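Local coordinates for protein blood group a-and b-cleaving endo-beta-galactosidase (Streptococcus pneumoniae, PDB 2YGM) that probably binds blood group A and B sugar chains through tandem carbohydrate-binding modules of an enzyme named as an endo-beta-galactosidase that cleaves such glycans, at residues L48-K53 with N129-F134; T263-Y268 with V317-P322; E109-V114 with N142-S147. All coordinates share one frame; numbering follows the deposited sequence.

Interaction 1: residues L48-K53 with N129-F134; sequences LTSDDK and NTQAQF
Leu48 and Gln131 carry this contact, where the loop between strands 45-48 and 54-57 leans on the segment leading into strand 133-138 of the first NPCBM-type beta-sandwich module. The tight part lies around Leu48, the buried residue of the group. Its carbonyl O accepts the backbone N of Ala132 at 2.7 Å, a nearly straight bond (162° at the hydrogen) that joins the two backbones, and the methyl of Ala132 sits beside the same oxygen, CB to Leu48 O 3.5 Å. One branch of the leucine does most of the remaining work: CD2 reaches the carbonyl O of Asn129 at 3.3 Å and also meets the side of the Gln131 chain, 3.8 Å from its CG. Beyond the segments, Leu48 also touches Gln91 and Val54, and Ala132 rests on Tyr86 of strand 82-87.

Towards the tip of the loop the contact is looser. Ser50, Asp51 and Asp52 are exposed, and their CB atoms do not point at the partner segment; what meets them is the amide end of Gln131. With CG beside its own backbone N (chi1 -69°) and the chain extended beyond, this glutamine lays its length along the loop backbone from Thr49 to Asp52. The loop is closed on itself by Thr49 N bonding to Lys53 O. The glutamine amide makes no hydrogen bond to the loop: Gln131 NE2, a donor, stops 3.6 Å from another donor, Asp51 N, while Gln131 OE1 faces another acceptor, Thr49 O, at 3.2 Å.

Interaction 2: residues T263-Y268 with V317-P322; sequences TRFISY and VDVEIP
Strands 263-268 and 317-320 run antiparallel, their axes 4.8 Å apart and 171° between directions, with Phe265-Val319 and Ser267-Val317 as hydrogen-bonded pairs and Arg264-Glu320 and Ile266-Asp318 as non-hydrogen-bonded pairs. Past the strand end the pairing goes on for one more bond, Ile321 N to Thr263 O, in which the donor stands well above the carbonyl plane.

The face bearing Arg264, Ile266 and Asp318 is held by a salt bridge. Arg264 approaches the carboxylate side-on: NE reaches Asp318 OD1 at 2.8 Å and NH2 reaches Asp318 OD2 at 2.7 Å, each oxygen using its syn lone pair. Guanidinium and carboxylate are nearly coplanar, 27° apart, so two bonds together limit how either group can turn. The arginine chain, extended from CG to NE, carries its head diagonally across to Asp318 rather than to its direct partner Glu320. Ile266 covers one guanidinium face, its CD1 lying 3.5 Å above the plane and over the centre, while its CG1 runs alongside the aspartate, 3.7 Å from Asp318 OD1.

The other face is largely apolar. Phe265, with CG anti to its N (chi1 169°), presents a ring edge to Val317, CE2 to CG1 4.0 Å. At the root of the same side chain, Phe265 CB meets Ile321 CD1 at 4.0 Å and, slightly farther off, Val319 CG1. Val317, Val319 and Ile321 also touch strand 295-299 of the other sheet, and strand 342-352 pairs with the far side of 262-270. A strand pair packed through its apolar face onto a second antiparallel sheet is typical of the beta-sandwich of NPCBM-type carbohydrate-binding modules.

Interaction 3: residues E109-V114 with N142-S147; sequences EIDGKV and NAKKIS
Ser147 N donates to Glu109 O at 2.6 Å, the shortest polar bond here, and Glu109 N returns one to Ser147 O at 2.8 Å; the two residues form an antiparallel hydrogen-bonded pair whose CB atoms meet at 4.0 Å. Farther along, the carboxylate of Asp111 takes hold of two consecutive backbone N-H groups. The stronger bond goes from Lys144 N to Asp111 OD2, 3.1 Å and 158° at the hydrogen, received on the syn lone pair; Lys145 N reaches Asp111 OD1 only weakly, at 131°. CG of Asp111 lies anti to its carbonyl carbon (chi1 -67°), which turns the acid towards the incoming segment, where OD1 also rests against CB of Lys144 at 3.5 Å. The backbone joins in, with Asp111 N donating to Lys145 O at 3.0 Å, so Asp111 is tied to the start of strand 145-151 through both main chain and side chain. The Lys144 ammonium turns elsewhere, NZ bonding Asn142 O in its own segment.

Asp111 is the second residue of the type I' turn from Ile110 to Lys113, which follows strand 105-110. Ile110 and Ile146 form the non-hydrogen-bonded pair on the opposite face from Glu109. There Ile110 divides its branches, CG2 against Ala143 CB at 3.7 Å and CG1 against Ile146 CG1 at 4.1 Å.

Glu109 finds its salt-bridge partner in Lys149, and Ser147 OG bonds Ser72 OG. In the five-stranded antiparallel sheet, strand 145-151 lies between 105-110 and 69-74, while the turn leads from 105-110 into the outermost strand 113-117.

How the interactions relate
Interactions 1 and 3 belong to the first NPCBM-type module and interaction 2 to the second. Within the first, the two contacts do not touch: their centres are 27 Å apart, with nearest atoms about 13 Å apart. Their segments alternate along the chain, strand 133-138 of interaction 1 coming between strands 113-117 and 145-151 of interaction 3. Interaction 1 is a loop contact beside the sheet that holds 133-138, whereas interaction 3 pairs strands of the five-stranded sheet. A calcium ion lies about 12 Å from the Thr130 side chain in interaction 1. Interaction 2 stands well apart, its centre 45 Å from that of interaction 1 and 39 Å from that of interaction 3, in keeping with two separately folded modules in series.

Interaction 1: residues L48-K53 with N129-F134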
loop_
_atom_site.group_PDB
_atom_site.type_symbol
_atom_site.label_atom_id
_atom_site.label_comp_id
_atom_site.label_asym_id
_atom_site.label_seq_id
_atom_site.Cartn_x
_atom_site.Cartn_y
_atom_site.Cartn_z
ATOM N N LEU A 48 7.998 22.832 -6.524
ATOM C CA LEU A 48 7.387 24.113 -6.218
ATOM C C LEU A 48 5.945 24.135 -6.718
ATOM O O LEU A 48 5.697 24.052 -7.923
ATOM C CB LEU A 48 8.200 25.236 -6.867
ATOM C CG LEU A 48 8.336 26.570 -6.134
ATOM C CD1 LEU A 48 9.183 26.426 -4.877
ATOM C CD2 LEU A 48 8.945 27.605 -7.065
ATOM N N THR A 49 4.998 24.223 -5.783
ATOM C CA THR A 49 3.579 24.393 -6.116
ATOM C C THR A 49 3.314 25.886 -6.357
ATOM O O THR A 49 4.244 26.640 -6.658
ATOM C CB THR A 49 2.643 23.826 -4.999
ATOM O OG1 THR A 49 3.239 22.668 -4.403
ATOM C CG2 THR A 49 1.274 23.441 -5.565
ATOM N N SER A 50 2.058 26.311 -6.230
ATOM C CA SER A 50 1.687 27.714 -6.418
ATOM C C SER A 50 2.293 28.619 -5.346
ATOM O O SER A 50 2.370 28.240 -4.175
ATOM C CB SER A 50 0.166 27.872 -6.445
ATOM O OG SER A 50 -0.379 27.330 -7.636
ATOM N N ASP A 51 2.727 29.805 -5.776
ATOM C CA ASP A 51 3.307 30.839 -4.903
ATOM C C ASP A 51 4.553 30.381 -4.138
ATOM O O ASP A 51 4.546 30.330 -2.903
ATOM C CB ASP A 51 2.252 31.397 -3.936
ATOM C CG ASP A 51 1.062 31.995 -4.654
ATOM O OD1 ASP A 51 1.233 33.040 -5.319
ATOM O OD2 ASP A 51 -0.040 31.414 -4.558
ATOM N N ASP A 52 5.611 30.053 -4.885
ATOM C CA ASP A 52 6.903 29.611 -4.327
ATOM C C ASP A 52 6.779 28.742 -3.063
ATOM O O ASP A 52 7.568 28.869 -2.120
ATOM C CB ASP A 52 7.830 30.813 -4.088
ATOM C CG ASP A 52 8.519 31.285 -5.359
ATOM O OD1 ASP A 52 9.509 30.644 -5.772
ATOM O OD2 ASP A 52 8.074 32.293 -5.948
ATOM N N LYS A 53 5.779 27.864 -3.064
ATOM C CA LYS A 53 5.528 26.945 -1.962
ATOM C C LYS A 53 6.182 25.597 -2.252
ATOM O O LYS A 53 5.880 24.949 -3.259
ATOM C CB LYS A 53 4.019 26.788 -1.736
ATOM C CG LYS A 53 3.603 25.549 -0.942
ATOM C CD LYS A 53 2.089 25.355 -0.968
ATOM C CE LYS A 53 1.696 23.925 -0.611
ATOM N NZ LYS A 53 2.099 23.539 0.774
ATOM N N ASN A 129 13.760 27.445 -10.776
ATOM C CA ASN A 129 12.662 28.045 -10.007
ATOM C C ASN A 129 11.259 27.891 -10.615
ATOM O O ASN A 129 10.271 28.336 -10.017
ATOM C CB ASN A 129 12.959 29.517 -9.650
ATOM C CG ASN A 129 13.234 30.390 -10.871
ATOM O OD1 ASN A 129 13.267 29.916 -12.007
ATOM N ND2 ASN A 129 13.443 31.680 -10.632
ATOM N N THR A 130 11.175 27.252 -11.782
ATOM C CA THR A 130 9.890 27.020 -12.451
ATOM C C THR A 130 8.977 26.154 -11.585
ATOM O O THR A 130 9.393 25.107 -11.080
ATOM C CB THR A 130 10.064 26.368 -13.847
ATOM O OG1 THR A 130 11.054 27.079 -14.598
ATOM C CG2 THR A 130 8.753 26.396 -14.623
ATOM N N GLN A 131 7.737 26.606 -11.411
ATOM C CA GLN A 131 6.757 25.887 -10.600
ATOM C C GLN A 131 6.290 24.630 -11.321
ATOM O O GLN A 131 6.176 24.619 -12.548
ATOM C CB GLN A 131 5.568 26.791 -10.249
ATOM C CG GLN A 131 5.919 27.924 -9.275
ATOM C CD GLN A 131 4.763 28.885 -8.993
ATOM O OE1 GLN A 131 3.584 28.558 -9.190
ATOM N NE2 GLN A 131 5.103 30.079 -8.518
ATOM N N ALA A 132 6.027 23.581 -10.547
ATOM C CA ALA A 132 5.646 22.273 -11.078
ATOM C C ALA A 132 4.357 22.292 -11.896
ATOM O O ALA A 132 3.445 23.069 -11.615
ATOM C CB ALA A 132 5.531 21.260 -9.946
ATOM N N GLN A 133 4.300 21.430 -12.910
ATOM C CA GLN A 133 3.085 21.207 -13.687
ATOM C C GLN A 133 2.476 19.873 -13.287
ATOM O O GLN A 133 3.144 18.834 -13.352
ATOM C CB GLN A 133 3.386 21.180 -15.193
ATOM C CG GLN A 133 3.660 22.538 -15.834
ATOM C CD GLN A 133 2.399 23.288 -16.225
ATOM O OE1 GLN A 133 1.350 22.690 -16.466
ATOM N NE2 GLN A 133 2.503 24.609 -16.299
ATOM N N PHE A 134 1.218 19.898 -12.859
ATOM C CA PHE A 134 0.482 18.664 -12.678
ATOM C C PHE A 134 -0.261 18.333 -13.964
ATOM O O PHE A 134 -1.075 19.119 -14.452
ATOM C CB PHE A 134 -0.482 18.728 -11.490
ATOM C CG PHE A 134 -1.170 17.419 -11.207
ATOM C CD1 PHE A 134 -0.539 16.436 -10.445
ATOM C CD2 PHE A 134 -2.439 17.157 -11.724
ATOM C CE1 PHE A 134 -1.164 15.216 -10.193
ATOM C CE2 PHE A 134 -3.071 15.945 -11.479
ATOM C CZ PHE A 134 -2.433 14.970 -10.712
#

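Interaction 2: residues T263-Y268 with V317-P322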
loop_
_atom_site.group_PDB
_atom_site.type_symbol
_atom_site.label_atom_id
_atom_site.label_comp_id
_atom_site.label_asym_id
_atom_site.label_seq_id
_atom_site.Cartn_x
_atom_site.Cartn_y
_atom_site.Cartn_z
ATOM N N THR A 263 -22.289 -8.750 2.945
ATOM C CA THR A 263 -21.987 -9.684 1.864
ATOM C C THR A 263 -20.615 -10.340 2.006
ATOM O O THR A 263 -20.318 -11.312 1.313
ATOM C CB THR A 263 -22.037 -8.977 0.487
ATOM O OG1 THR A 263 -21.190 -7.822 0.512
ATOM C CG2 THR A 263 -23.463 -8.557 0.138
ATOM N N ARG A 264 -19.788 -9.816 2.908
ATOM C CA ARG A 264 -18.368 -10.142 2.903
ATOM C C ARG A 264 -17.723 -9.874 4.257
ATOM O O ARG A 264 -18.037 -8.893 4.926
ATOM C CB ARG A 264 -17.677 -9.295 1.831
ATOM C CG ARG A 264 -16.555 -9.948 1.054
ATOM C CD ARG A 264 -16.194 -9.048 -0.139
ATOM N NE ARG A 264 -14.884 -9.336 -0.729
ATOM C CZ ARG A 264 -14.227 -8.513 -1.550
ATOM N NH1 ARG A 264 -14.744 -7.333 -1.890
ATOM N NH2 ARG A 264 -13.040 -8.861 -2.032
ATOM N N PHE A 265 -16.824 -10.767 4.656
ATOM C CA PHE A 265 -15.931 -10.514 5.788
ATOM C C PHE A 265 -14.509 -10.518 5.272
ATOM O O PHE A 265 -14.111 -11.439 4.565
ATOM C CB PHE A 265 -16.100 -11.569 6.883
ATOM C CG PHE A 265 -15.031 -11.518 7.942
ATOM C CD1 PHE A 265 -15.059 -10.541 8.933
ATOM C CD2 PHE A 265 -13.990 -12.446 7.942
ATOM C CE1 PHE A 265 -14.068 -10.488 9.907
ATOM C CE2 PHE A 265 -12.995 -12.402 8.914
ATOM C CZ PHE A 265 -13.036 -11.425 9.900
ATOM N N ILE A 266 -13.752 -9.478 5.608
ATOM C CA ILE A 266 -12.358 -9.371 5.175
ATOM C C ILE A 266 -11.452 -8.992 6.335
ATOM O O ILE A 266 -11.735 -8.046 7.072
ATOM C CB ILE A 266 -12.162 -8.356 4.012
ATOM C CG1 ILE A 266 -13.186 -8.583 2.895
ATOM C CG2 ILE A 266 -10.738 -8.453 3.451
ATOM C CD1 ILE A 266 -13.086 -7.578 1.747
ATOM N N SER A 267 -10.366 -9.746 6.483
ATOM C CA SER A 267 -9.348 -9.494 7.500
ATOM C C SER A 267 -8.082 -10.286 7.200
ATOM O O SER A 267 -8.146 -11.374 6.622
ATOM C CB SER A 267 -9.859 -9.898 8.884
ATOM O OG SER A 267 -8.956 -9.494 9.897
ATOM N N TYR A 268 -6.937 -9.726 7.584
ATOM C CA TYR A 268 -5.715 -10.504 7.727
ATOM C C TYR A 268 -5.694 -11.100 9.130
ATOM O O TYR A 268 -6.132 -10.460 10.095
ATOM C CB TYR A 268 -4.465 -9.646 7.497
ATOM C CG TYR A 268 -4.218 -9.294 6.043
ATOM C CD1 TYR A 268 -4.797 -8.162 5.478
ATOM C CD2 TYR A 268 -3.408 -10.093 5.237
ATOM C CE1 TYR A 268 -4.583 -7.828 4.148
ATOM C CE2 TYR A 268 -3.183 -9.769 3.896
ATOM C CZ TYR A 268 -3.776 -8.632 3.361
ATOM O OH TYR A 268 -3.577 -8.289 2.041
ATOM N N VAL A 317 -8.126 -13.438 4.837
ATOM C CA VAL A 317 -9.453 -14.036 4.878
ATOM C C VAL A 317 -10.419 -13.111 4.146
ATOM O O VAL A 317 -10.589 -11.945 4.515
ATOM C CB VAL A 317 -9.931 -14.285 6.327
ATOM C CG1 VAL A 317 -11.281 -14.995 6.339
ATOM C CG2 VAL A 317 -8.907 -15.100 7.090
ATOM N N ASP A 318 -11.035 -13.647 3.098
ATOM C CA ASP A 318 -11.973 -12.908 2.265
ATOM C C ASP A 318 -13.079 -13.868 1.871
ATOM O O ASP A 318 -13.007 -14.520 0.830
ATOM C CB ASP A 318 -11.257 -12.351 1.026
ATOM C CG ASP A 318 -12.143 -11.444 0.174
ATOM O OD1 ASP A 318 -13.368 -11.355 0.415
ATOM O OD2 ASP A 318 -11.602 -10.815 -0.759
ATOM N N VAL A 319 -14.105 -13.949 2.714
ATOM C CA VAL A 319 -15.159 -14.940 2.533
ATOM C C VAL A 319 -16.526 -14.316 2.230
ATOM O O VAL A 319 -16.902 -13.294 2.810
ATOM C CB VAL A 319 -15.218 -15.939 3.733
ATOM C CG1 VAL A 319 -15.739 -15.265 5.006
ATOM C CG2 VAL A 319 -16.037 -17.184 3.378
ATOM N N GLU A 320 -17.239 -14.945 1.299
ATOM C CA GLU A 320 -18.597 -14.584 0.924
ATOM C C GLU A 320 -19.546 -14.901 2.074
ATOM O O GLU A 320 -19.517 -16.005 2.612
ATOM C CB GLU A 320 -18.993 -15.397 -0.315
ATOM C CG GLU A 320 -20.232 -14.929 -1.071
ATOM C CD GLU A 320 -20.401 -15.670 -2.393
ATOM O OE1 GLU A 320 -20.830 -16.845 -2.384
ATOM O OE2 GLU A 320 -20.095 -15.075 -3.448
ATOM N N ILE A 321 -20.368 -13.931 2.461
ATOM C CA ILE A 321 -21.418 -14.173 3.449
ATOM C C ILE A 321 -22.745 -14.448 2.735
ATOM O O ILE A 321 -23.235 -13.593 1.993
ATOM C CB ILE A 321 -21.607 -12.982 4.430
ATOM C CG1 ILE A 321 -20.269 -12.495 5.004
ATOM C CG2 ILE A 321 -22.609 -13.338 5.537
ATOM C CD1 ILE A 321 -19.520 -13.484 5.868
ATOM N N PRO A 322 -23.323 -15.649 2.944
ATOM C CA PRO A 322 -24.678 -15.932 2.462
ATOM C C PRO A 322 -25.653 -14.877 2.974
ATOM O O PRO A 322 -25.493 -14.394 4.097
ATOM C CB PRO A 322 -24.996 -17.287 3.097
ATOM C CG PRO A 322 -23.675 -17.944 3.227
ATOM C CD PRO A 322 -22.698 -16.842 3.546
#

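Interaction 3: residues E109-V114 with N142-S147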
loop_
_atom_site.group_PDB
_atom_site.type_symbol
_atom_site.label_atom_id
_atom_site.label_comp_id
_atom_site.label_asym_id
_atom_site.label_seq_id
_atom_site.Cartn_x
_atom_site.Cartn_y
_atom_site.Cartn_z
ATOM N N GLU A 109 5.253 9.598 -23.872
ATOM C CA GLU A 109 5.070 8.861 -25.111
ATOM C C GLU A 109 4.356 7.543 -24.838
ATOM O O GLU A 109 4.722 6.812 -23.916
ATOM C CB GLU A 109 6.421 8.633 -25.802
ATOM C CG GLU A 109 6.329 8.155 -27.255
ATOM C CD GLU A 109 7.692 8.029 -27.927
ATOM O OE1 GLU A 109 8.372 9.062 -28.129
ATOM O OE2 GLU A 109 8.079 6.890 -28.262
ATOM N N ILE A 110 3.314 7.265 -25.617
ATOM C CA ILE A 110 2.629 5.975 -25.559
ATOM C C ILE A 110 2.656 5.312 -26.931
ATOM O O ILE A 110 2.095 5.842 -27.893
ATOM C CB ILE A 110 1.165 6.082 -25.067
ATOM C CG1 ILE A 110 1.105 6.643 -23.642
ATOM C CG2 ILE A 110 0.483 4.711 -25.126
ATOM C CD1 ILE A 110 -0.295 7.018 -23.183
ATOM N N ASP A 111 3.319 4.158 -27.005
ATOM C CA ASP A 111 3.396 3.362 -28.237
ATOM C C ASP A 111 3.892 4.186 -29.430
ATOM O O ASP A 111 3.216 4.286 -30.457
ATOM C CB ASP A 111 2.041 2.700 -28.537
ATOM C CG ASP A 111 1.663 1.654 -27.506
ATOM O OD1 ASP A 111 2.565 0.935 -27.031
ATOM O OD2 ASP A 111 0.462 1.539 -27.173
ATOM N N GLY A 112 5.068 4.793 -29.268
ATOM C CA GLY A 112 5.698 5.581 -30.326
ATOM C C GLY A 112 5.086 6.945 -30.606
ATOM O O GLY A 112 5.643 7.731 -31.375
ATOM N N LYS A 113 3.943 7.239 -29.991
ATOM C CA LYS A 113 3.281 8.522 -30.194
ATOM C C LYS A 113 3.433 9.423 -28.975
ATOM O O LYS A 113 3.169 9.000 -27.846
ATOM C CB LYS A 113 1.802 8.325 -30.528
ATOM C CG LYS A 113 1.059 9.621 -30.848
ATOM C CD LYS A 113 -0.232 9.337 -31.585
ATOM C CE LYS A 113 -0.710 10.573 -32.334
ATOM N NZ LYS A 113 -1.551 10.198 -33.518
ATOM N N VAL A 114 3.868 10.660 -29.215
ATOM C CA VAL A 114 3.953 11.666 -28.161
ATOM C C VAL A 114 2.540 12.149 -27.859
ATOM O O VAL A 114 1.889 12.774 -28.697
ATOM C CB VAL A 114 4.885 12.843 -28.543
ATOM C CG1 VAL A 114 4.780 13.980 -27.527
ATOM C CG2 VAL A 114 6.330 12.359 -28.660
ATOM N N ASN A 142 -6.025 0.142 -25.666
ATOM C CA ASN A 142 -5.142 -1.027 -25.698
ATOM C C ASN A 142 -3.649 -0.685 -25.683
ATOM O O ASN A 142 -2.849 -1.306 -26.393
ATOM C CB ASN A 142 -5.486 -1.912 -26.905
ATOM C CG ASN A 142 -6.984 -2.167 -27.039
ATOM O OD1 ASN A 142 -7.664 -2.497 -26.061
ATOM N ND2 ASN A 142 -7.505 -2.005 -28.255
ATOM N N ALA A 143 -3.278 0.291 -24.860
ATOM C CA ALA A 143 -1.899 0.771 -24.789
ATOM C C ALA A 143 -0.955 -0.277 -24.207
ATOM O O ALA A 143 -1.329 -1.025 -23.303
ATOM C CB ALA A 143 -1.834 2.042 -23.976
ATOM N N LYS A 144 0.271 -0.310 -24.719
ATOM C CA LYS A 144 1.239 -1.330 -24.331
ATOM C C LYS A 144 2.452 -0.768 -23.592
ATOM O O LYS A 144 2.942 -1.378 -22.635
ATOM C CB LYS A 144 1.690 -2.116 -25.562
ATOM C CG LYS A 144 0.585 -2.949 -26.192
ATOM C CD LYS A 144 0.800 -3.139 -27.688
ATOM C CE LYS A 144 -0.376 -3.874 -28.330
ATOM N NZ LYS A 144 -1.665 -3.145 -28.140
ATOM N N LYS A 145 2.923 0.398 -24.031
ATOM C CA LYS A 145 4.173 0.961 -23.529
ATOM C C LYS A 145 4.056 2.460 -23.267
ATOM O O LYS A 145 3.651 3.222 -24.144
ATOM C CB LYS A 145 5.299 0.680 -24.531
ATOM C CG LYS A 145 6.706 0.878 -23.999
ATOM C CD LYS A 145 7.699 0.853 -25.145
ATOM C CE LYS A 145 9.114 1.104 -24.669
ATOM N NZ LYS A 145 10.020 1.412 -25.811
ATOM N N ILE A 146 4.412 2.872 -22.055
ATOM C CA ILE A 146 4.433 4.287 -21.695
ATOM C C ILE A 146 5.874 4.734 -21.442
ATOM O O ILE A 146 6.661 3.998 -20.846
ATOM C CB ILE A 146 3.496 4.601 -20.484
ATOM C CG1 ILE A 146 3.405 6.118 -20.234
ATOM C CG2 ILE A 146 3.931 3.833 -19.229
ATOM C CD1 ILE A 146 2.217 6.553 -19.387
ATOM N N SER A 147 6.215 5.931 -21.918
ATOM C CA SER A 147 7.579 6.442 -21.815
ATOM C C SER A 147 7.650 7.864 -21.263
ATOM O O SER A 147 7.037 8.789 -21.803
ATOM C CB SER A 147 8.295 6.355 -23.169
ATOM O OG SER A 147 8.568 5.006 -23.515
#